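Local coordinates for protein MdbA (Actinomyces oris, PDB 4Z7X) that is a thioredoxin-fold thiol-disulfide oxidoreductase that probably forms disulfide bonds in exported proteins, a machinery linked to sortase-mediated pilus assembly, at residues S106-E118 with K167-V181. Sequence-based numbering, arbitrary orientation.
Sequences SVVMNAMGVVLDE and KFKAAVDSDKYGKWV
Asn110, buried in mid-helix, bonds the turn between helix 168-174 and helix 178-190 with both ends of its amide. In this helical region of the thioredoxin-family protein, Asp175 ends the first of those helices in a Schellman motif and Tyr177 is the N-cap residue of the second. Asn110 OD1 takes the backbone N-H of Tyr177 at 2.8 Å, in the carbonyl plane, while ND2 gives one hydrogen to Asp175 OD1 at 3.0 Å, on that oxygen's anti lone pair. These two bonds are nearly straight (164° and 168°) and set the amide's rotation; a third, from ND2 back to Ser106 O, is more bent. Beyond the turn, one face of the Tyr177 ring lies on the helix backbone at Gly113, whose CA is 3.7 Å from the ring centroid; Lys176 CG lies over the opposite face. Trp180 is a knob among Met109, Met112, Gly113 and Leu116. The selenomethionine Met109 bends at chi3 (65°), which brings CE over the six-membered ring, and Leu116 reaches Trp180 CH2 through CD1. On the other flank Ala111 CB sits squarely over the Phe168 ring. At the far end of the tyrosine, Tyr177 OH donates to Asp117 OD2 at 2.6 Å, on the anti side and out of the carboxylate plane.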
ATOM      1  N   SER A 106      -6.505  11.272  -0.035  1.00 11.84           N
ATOM      2  CA  SER A 106      -5.486  12.196   0.437  1.00 12.37           C
ATOM      3  C   SER A 106      -5.378  12.178   1.965  1.00 11.53           C
ATOM      4  O   SER A 106      -4.297  12.323   2.509  1.00 11.51           O
ATOM      5  CB  SER A 106      -5.740  13.630  -0.038  1.00 14.02           C
ATOM      6  OG  SER A 106      -5.557  13.733  -1.454  1.00 15.71           O
ATOM      7  N   VAL A 107      -6.510  12.067   2.649  1.00 11.45           N
ATOM      8  CA  VAL A 107      -6.488  12.012   4.112  1.00 11.47           C
ATOM      9  C   VAL A 107      -5.657  10.806   4.561  1.00 10.33           C
ATOM     10  O   VAL A 107      -4.725  10.940   5.385  1.00  9.73           O
ATOM     11  CB  VAL A 107      -7.896  11.978   4.688  1.00 12.63           C
ATOM     12  CG1 VAL A 107      -7.862  11.818   6.200  1.00 15.73           C
ATOM     13  CG2 VAL A 107      -8.643  13.259   4.314  1.00 12.02           C
ATOM     14  N   VAL A 108      -5.993   9.644   4.022  1.00 11.42           N
ATOM     15  CA  VAL A 108      -5.268   8.423   4.378  1.00 10.97           C
ATOM     16  C   VAL A 108      -3.799   8.515   3.977  1.00  9.97           C
ATOM     17  O   VAL A 108      -2.925   8.157   4.784  1.00 10.43           O
ATOM     18  CB  VAL A 108      -5.872   7.144   3.772  1.00 11.60           C
ATOM     19  CG1 VAL A 108      -5.068   5.937   4.216  1.00 11.61           C
ATOM     20  CG2 VAL A 108      -7.318   6.979   4.164  1.00 12.98           C
HETATM   21  N   MSE A 109      -3.513   9.013   2.755  1.00  9.86           N
HETATM   22  CA  MSE A 109      -2.111   9.102   2.335  1.00  9.99           C
HETATM   23  C   MSE A 109      -1.289  10.042   3.221  1.00  9.46           C
HETATM   24  O   MSE A 109      -0.118   9.803   3.487  1.00 10.20           O
HETATM   25  CB  MSE A 109      -1.963   9.393   0.838  1.00 10.89           C
HETATM   26  CG  MSE A 109      -2.371   8.158   0.060  1.00 12.92           C
HETATM   27 SE   MSE A 109      -2.145   8.371  -1.866  0.65 13.36          SE
HETATM   28  CE  MSE A 109      -0.213   8.541  -1.887  1.00 11.50           C
ATOM     29  N   ASN A 110      -1.877  11.135   3.681  1.00  9.35           N
ATOM     30  CA  ASN A 110      -1.152  12.001   4.584  1.00 10.85           C
ATOM     31  C   ASN A 110      -0.841  11.324   5.916  1.00 10.16           C
ATOM     32  O   ASN A 110       0.260  11.454   6.436  1.00 12.05           O
ATOM     33  CB  ASN A 110      -1.922  13.314   4.770  1.00 12.35           C
ATOM     34  CG  ASN A 110      -1.598  14.298   3.670  1.00 11.95           C
ATOM     35  OD1 ASN A 110      -0.472  14.752   3.612  1.00 16.17           O
ATOM     36  ND2 ASN A 110      -2.553  14.630   2.803  1.00 15.21           N
ATOM     37  N   ALA A 111      -1.791  10.557   6.458  1.00 10.19           N
ATOM     38  CA  ALA A 111      -1.541   9.842   7.703  1.00 10.82           C
ATOM     39  C   ALA A 111      -0.523   8.710   7.460  1.00 10.39           C
ATOM     40  O   ALA A 111       0.385   8.510   8.257  1.00 10.83           O
ATOM     41  CB  ALA A 111      -2.820   9.254   8.266  1.00 12.78           C
HETATM   42  N   MSE A 112      -0.651   8.017   6.340  1.00  9.90           N
HETATM   43  CA  MSE A 112       0.306   6.963   5.983  0.70  9.65           C
HETATM   44  C   MSE A 112       1.694   7.526   5.818  1.00  9.69           C
HETATM   45  O   MSE A 112       2.672   6.883   6.187  1.00  9.48           O
HETATM   46  CB  MSE A 112      -0.119   6.233   4.702  0.70  9.99           C
HETATM   47  CG  MSE A 112       0.880   5.132   4.277  0.70 12.72           C
HETATM   48 SE   MSE A 112       1.362   3.815   5.707  0.46 11.70          SE
HETATM   49  CE  MSE A 112      -0.191   2.669   5.377  0.70 12.79           C
ATOM     50  N   GLY A 113       1.820   8.738   5.269  1.00  8.88           N
ATOM     51  CA  GLY A 113       3.142   9.354   5.116  1.00  9.34           C
ATOM     52  C   GLY A 113       3.812   9.560   6.468  1.00 10.15           C
ATOM     53  O   GLY A 113       5.010   9.306   6.635  1.00 10.40           O
ATOM     54  N   VAL A 114       3.035  10.009   7.449  1.00  9.76           N
ATOM     55  CA  VAL A 114       3.576  10.192   8.798  1.00 10.33           C
ATOM     56  C   VAL A 114       4.007   8.835   9.367  1.00  9.19           C
ATOM     57  O   VAL A 114       5.072   8.709   9.949  1.00 10.42           O
ATOM     58  CB  VAL A 114       2.507  10.821   9.731  1.00 10.34           C
ATOM     59  CG1 VAL A 114       2.990  10.838  11.177  1.00 11.70           C
ATOM     60  CG2 VAL A 114       2.081  12.227   9.294  1.00 10.17           C
ATOM     61  N   VAL A 115       3.167   7.799   9.174  1.00  9.13           N
ATOM     62  CA  VAL A 115       3.528   6.486   9.671  1.00  8.84           C
ATOM     63  C   VAL A 115       4.822   5.975   8.991  1.00  9.42           C
ATOM     64  O   VAL A 115       5.716   5.431   9.664  1.00 11.17           O
ATOM     65  CB  VAL A 115       2.346   5.492   9.554  1.00  8.40           C
ATOM     66  CG1 VAL A 115       2.809   4.120   9.960  1.00 11.81           C
ATOM     67  CG2 VAL A 115       1.221   5.947  10.413  1.00  9.63           C
ATOM     68  N   LEU A 116       4.895   6.082   7.671  1.00  8.86           N
ATOM     69  CA  LEU A 116       6.110   5.660   6.983  1.00 10.46           C
ATOM     70  C   LEU A 116       7.352   6.346   7.490  1.00 10.00           C
ATOM     71  O   LEU A 116       8.408   5.731   7.638  1.00 12.79           O
ATOM     72  CB  LEU A 116       5.981   5.879   5.486  1.00  9.22           C
ATOM     73  CG  LEU A 116       4.998   4.928   4.787  1.00 11.33           C
ATOM     74  CD1 LEU A 116       4.710   5.353   3.355  1.00 11.87           C
ATOM     75  CD2 LEU A 116       5.486   3.471   4.782  1.00 13.13           C
ATOM     76  N   ASP A 117       7.236   7.638   7.729  1.00  9.70           N
ATOM     77  CA  ASP A 117       8.370   8.425   8.131  1.00 10.11           C
ATOM     78  C   ASP A 117       8.724   8.271   9.614  1.00 11.68           C
ATOM     79  O   ASP A 117       9.895   8.381   9.958  1.00 14.93           O
ATOM     80  CB  ASP A 117       8.127   9.915   7.844  1.00 11.04           C
ATOM     81  CG  ASP A 117       8.416  10.309   6.401  1.00 12.45           C
ATOM     82  OD1 ASP A 117       9.032   9.507   5.655  1.00 14.34           O
ATOM     83  OD2 ASP A 117       8.090  11.467   6.038  1.00 13.77           O
ATOM     84  N   GLU A 118       7.733   8.037  10.490  1.00 11.71           N
ATOM     85  CA  GLU A 118       7.974   8.066  11.921  0.70 13.83           C
ATOM     86  C   GLU A 118       7.723   6.750  12.665  1.00 13.09           C
ATOM     87  O   GLU A 118       8.208   6.566  13.789  1.00 16.22           O
ATOM     88  CB  GLU A 118       7.143   9.164  12.553  0.70 16.60           C
ATOM     89  CG  GLU A 118       7.438  10.534  11.963  0.70 21.12           C
ATOM     90  CD  GLU A 118       7.533  11.600  13.027  0.70 28.52           C
ATOM     91  OE1 GLU A 118       6.897  11.448  14.091  0.70 35.69           O
ATOM     92  OE2 GLU A 118       8.265  12.575  12.813  0.70 39.93           O
ATOM     93  N   LYS A 167       0.414  13.543  15.034  1.00 12.23           N
ATOM     94  CA  LYS A 167       0.864  14.380  13.914  1.00 12.84           C
ATOM     95  C   LYS A 167      -0.035  14.250  12.688  1.00 11.53           C
ATOM     96  O   LYS A 167       0.116  14.993  11.710  1.00 13.21           O
ATOM     97  CB  LYS A 167       2.300  14.012  13.539  1.00 12.64           C
ATOM     98  CG  LYS A 167       3.293  14.309  14.655  1.00 16.05           C
ATOM     99  CD  LYS A 167       4.694  13.974  14.260  1.00 19.66           C
ATOM    100  CE  LYS A 167       5.638  14.299  15.436  1.00 26.93           C
ATOM    101  NZ  LYS A 167       7.068  14.231  15.061  1.00 34.24           N
ATOM    102  N   PHE A 168      -1.016  13.354  12.736  1.00 11.35           N
ATOM    103  CA  PHE A 168      -1.847  13.128  11.553  1.00 12.63           C
ATOM    104  C   PHE A 168      -2.639  14.379  11.180  1.00 11.97           C
ATOM    105  O   PHE A 168      -2.693  14.736   9.998  1.00 12.00           O
ATOM    106  CB  PHE A 168      -2.864  11.999  11.714  1.00 10.78           C
ATOM    107  CG  PHE A 168      -2.304  10.606  11.800  1.00  9.82           C
ATOM    108  CD1 PHE A 168      -0.970  10.292  11.553  1.00 10.81           C
ATOM    109  CD2 PHE A 168      -3.176   9.568  12.099  1.00  9.78           C
ATOM    110  CE1 PHE A 168      -0.512   8.970  11.637  1.00 12.09           C
ATOM    111  CE2 PHE A 168      -2.728   8.247  12.144  1.00 11.97           C
ATOM    112  CZ  PHE A 168      -1.394   7.960  11.934  1.00 12.18           C
ATOM    113  N   LYS A 169      -3.285  15.029  12.147  1.00 12.53           N
ATOM    114  CA  LYS A 169      -4.168  16.159  11.833  0.60 14.38           C
ATOM    115  C   LYS A 169      -3.396  17.254  11.099  1.00 12.20           C
ATOM    116  O   LYS A 169      -3.866  17.758  10.086  1.00 14.01           O
ATOM    117  CB  LYS A 169      -4.830  16.701  13.100  0.60 14.92           C
ATOM    118  CG  LYS A 169      -5.738  17.886  12.842  0.60 19.94           C
ATOM    119  CD  LYS A 169      -6.647  18.207  14.017  0.60 28.91           C
ATOM    120  CE  LYS A 169      -7.496  19.439  13.710  0.60 33.36           C
ATOM    121  NZ  LYS A 169      -8.307  19.245  12.478  0.60 32.60           N
ATOM    122  N   ALA A 170      -2.217  17.609  11.602  1.00 12.61           N
ATOM    123  CA  ALA A 170      -1.417  18.665  10.956  1.00 12.98           C
ATOM    124  C   ALA A 170      -0.972  18.275   9.559  1.00 13.26           C
ATOM    125  O   ALA A 170      -0.944  19.123   8.661  1.00 14.06           O
ATOM    126  CB  ALA A 170      -0.231  19.029  11.812  1.00 16.00           C
ATOM    127  N   ALA A 171      -0.633  16.997   9.362  1.00 11.74           N
ATOM    128  CA  ALA A 171      -0.228  16.569   8.046  1.00 10.96           C
ATOM    129  C   ALA A 171      -1.390  16.637   7.062  1.00 11.89           C
ATOM    130  O   ALA A 171      -1.217  17.040   5.914  1.00 13.39           O
ATOM    131  CB  ALA A 171       0.327  15.164   8.113  1.00 12.30           C
ATOM    132  N   VAL A 172      -2.544  16.195   7.505  1.00 12.08           N
ATOM    133  CA  VAL A 172      -3.747  16.251   6.687  1.00 12.00           C
ATOM    134  C   VAL A 172      -4.161  17.707   6.359  1.00 12.28           C
ATOM    135  O   VAL A 172      -4.398  18.022   5.177  1.00 14.71           O
ATOM    136  CB  VAL A 172      -4.918  15.481   7.356  1.00 11.69           C
ATOM    137  CG1 VAL A 172      -6.207  15.735   6.614  1.00 13.67           C
ATOM    138  CG2 VAL A 172      -4.676  13.962   7.411  1.00 11.18           C
ATOM    139  N   ASP A 173      -4.191  18.582   7.375  1.00 13.33           N
ATOM    140  CA  ASP A 173      -4.588  19.979   7.222  0.60 15.60           C
ATOM    141  C   ASP A 173      -3.654  20.772   6.294  1.00 14.73           C
ATOM    142  O   ASP A 173      -4.101  21.665   5.603  1.00 16.15           O
ATOM    143  CB  ASP A 173      -4.634  20.664   8.604  0.60 18.02           C
ATOM    144  CG  ASP A 173      -5.836  20.208   9.480  0.60 21.29           C
ATOM    145  OD1 ASP A 173      -6.750  19.535   8.976  0.60 24.25           O
ATOM    146  OD2 ASP A 173      -5.864  20.548  10.698  0.60 32.93           O
ATOM    147  N   SER A 174      -2.356  20.430   6.329  1.00 12.48           N
ATOM    148  CA  SER A 174      -1.348  21.100   5.547  1.00 13.63           C
ATOM    149  C   SER A 174      -1.116  20.414   4.183  1.00 13.94           C
ATOM    150  O   SER A 174      -0.341  20.915   3.379  1.00 16.26           O
ATOM    151  CB  SER A 174      -0.031  21.181   6.337  1.00 14.26           C
ATOM    152  OG  SER A 174       0.606  19.925   6.482  1.00 14.18           O
ATOM    153  N   ASP A 175      -1.765  19.256   3.949  1.00 12.92           N
ATOM    154  CA  ASP A 175      -1.484  18.354   2.819  1.00 13.55           C
ATOM    155  C   ASP A 175       0.024  18.163   2.691  1.00 11.39           C
ATOM    156  O   ASP A 175       0.597  18.316   1.606  1.00 12.54           O
ATOM    157  CB  ASP A 175      -2.089  18.941   1.540  1.00 14.61           C
ATOM    158  CG  ASP A 175      -2.242  17.952   0.405  1.00 16.22           C
ATOM    159  OD1 ASP A 175      -2.360  16.724   0.671  1.00 17.12           O
ATOM    160  OD2 ASP A 175      -2.335  18.428  -0.787  1.00 21.95           O
ATOM    161  N   LYS A 176       0.651  17.759   3.796  1.00 11.30           N
ATOM    162  CA  LYS A 176       2.083  17.601   3.856  1.00 11.10           C
ATOM    163  C   LYS A 176       2.623  16.709   2.710  1.00 12.13           C
ATOM    164  O   LYS A 176       3.705  16.985   2.159  1.00 11.47           O
ATOM    165  CB  LYS A 176       2.509  16.991   5.186  1.00 13.46           C
ATOM    166  CG  LYS A 176       4.015  16.782   5.326  1.00 14.01           C
ATOM    167  CD  LYS A 176       4.387  16.307   6.736  1.00 14.85           C
ATOM    168  CE  LYS A 176       5.888  16.053   6.862  1.00 17.76           C
ATOM    169  NZ  LYS A 176       6.537  17.394   6.873  1.00 21.03           N
ATOM    170  N   TYR A 177       1.893  15.636   2.423  1.00 10.47           N
ATOM    171  CA  TYR A 177       2.304  14.680   1.426  1.00 10.21           C
ATOM    172  C   TYR A 177       1.553  14.771   0.113  1.00 10.88           C
ATOM    173  O   TYR A 177       1.493  13.808  -0.669  1.00 11.34           O
ATOM    174  CB  TYR A 177       2.300  13.225   1.990  1.00 10.54           C
ATOM    175  CG  TYR A 177       3.220  13.044   3.195  1.00  9.59           C
ATOM    176  CD1 TYR A 177       4.584  12.824   3.047  1.00 11.69           C
ATOM    177  CD2 TYR A 177       2.726  13.113   4.485  1.00 10.31           C
ATOM    178  CE1 TYR A 177       5.419  12.669   4.136  1.00 13.61           C
ATOM    179  CE2 TYR A 177       3.555  12.947   5.588  1.00 12.12           C
ATOM    180  CZ  TYR A 177       4.909  12.727   5.416  1.00 11.26           C
ATOM    181  OH  TYR A 177       5.758  12.577   6.515  1.00 13.10           O
ATOM    182  N   GLY A 178       1.064  15.963  -0.205  1.00 10.08           N
ATOM    183  CA  GLY A 178       0.385  16.154  -1.486  1.00 10.78           C
ATOM    184  C   GLY A 178       1.225  15.816  -2.671  1.00 11.43           C
ATOM    185  O   GLY A 178       0.696  15.374  -3.667  1.00 12.46           O
ATOM    186  N   LYS A 179       2.541  16.042  -2.578  1.00 11.03           N
ATOM    187  CA  LYS A 179       3.428  15.661  -3.684  1.00 11.37           C
ATOM    188  C   LYS A 179       3.463  14.159  -3.911  1.00 11.72           C
ATOM    189  O   LYS A 179       3.588  13.671  -5.048  1.00 12.34           O
ATOM    190  CB  LYS A 179       4.872  16.146  -3.469  1.00 13.34           C
ATOM    191  CG  LYS A 179       5.035  17.636  -3.682  1.00 15.13           C
ATOM    192  CD  LYS A 179       6.463  18.092  -3.347  1.00 15.50           C
ATOM    193  CE  LYS A 179       7.555  17.394  -4.133  1.00 17.07           C
ATOM    194  NZ  LYS A 179       8.898  17.922  -3.708  1.00 16.19           N
ATOM    195  N   TRP A 180       3.323  13.419  -2.835  1.00 11.70           N
ATOM    196  CA  TRP A 180       3.314  11.959  -2.947  1.00 11.11           C
ATOM    197  C   TRP A 180       2.052  11.488  -3.655  1.00 11.57           C
ATOM    198  O   TRP A 180       2.090  10.609  -4.505  1.00 11.39           O
ATOM    199  CB  TRP A 180       3.367  11.338  -1.549  1.00 10.87           C
ATOM    200  CG  TRP A 180       3.458   9.846  -1.515  1.00  9.82           C
ATOM    201  CD1 TRP A 180       4.009   9.036  -2.439  1.00 10.29           C
ATOM    202  CD2 TRP A 180       2.967   9.003  -0.481  1.00 10.07           C
ATOM    203  NE1 TRP A 180       3.924   7.715  -2.036  1.00  9.05           N
ATOM    204  CE2 TRP A 180       3.299   7.677  -0.823  1.00  9.37           C
ATOM    205  CE3 TRP A 180       2.323   9.236   0.728  1.00 10.21           C
ATOM    206  CZ2 TRP A 180       2.951   6.594  -0.038  1.00 10.04           C
ATOM    207  CZ3 TRP A 180       1.969   8.155   1.509  1.00  8.95           C
ATOM    208  CH2 TRP A 180       2.308   6.861   1.147  1.00  9.15           C
ATOM    209  N   VAL A 181       0.918  12.062  -3.282  1.00 10.37           N
ATOM    210  CA  VAL A 181      -0.363  11.755  -3.929  1.00 11.91           C
ATOM    211  C   VAL A 181      -0.259  12.045  -5.440  1.00 13.45           C
ATOM    212  O   VAL A 181      -0.599  11.211  -6.279  1.00 14.20           O
ATOM    213  CB  VAL A 181      -1.500  12.566  -3.287  1.00 13.37           C
ATOM    214  CG1 VAL A 181      -2.811  12.354  -3.997  1.00 16.31           C
ATOM    215  CG2 VAL A 181      -1.615  12.254  -1.800  1.00 12.85           C
TER
HETATM  216  O   HOH W   1      -3.376  15.406  -1.574  1.00 19.88           O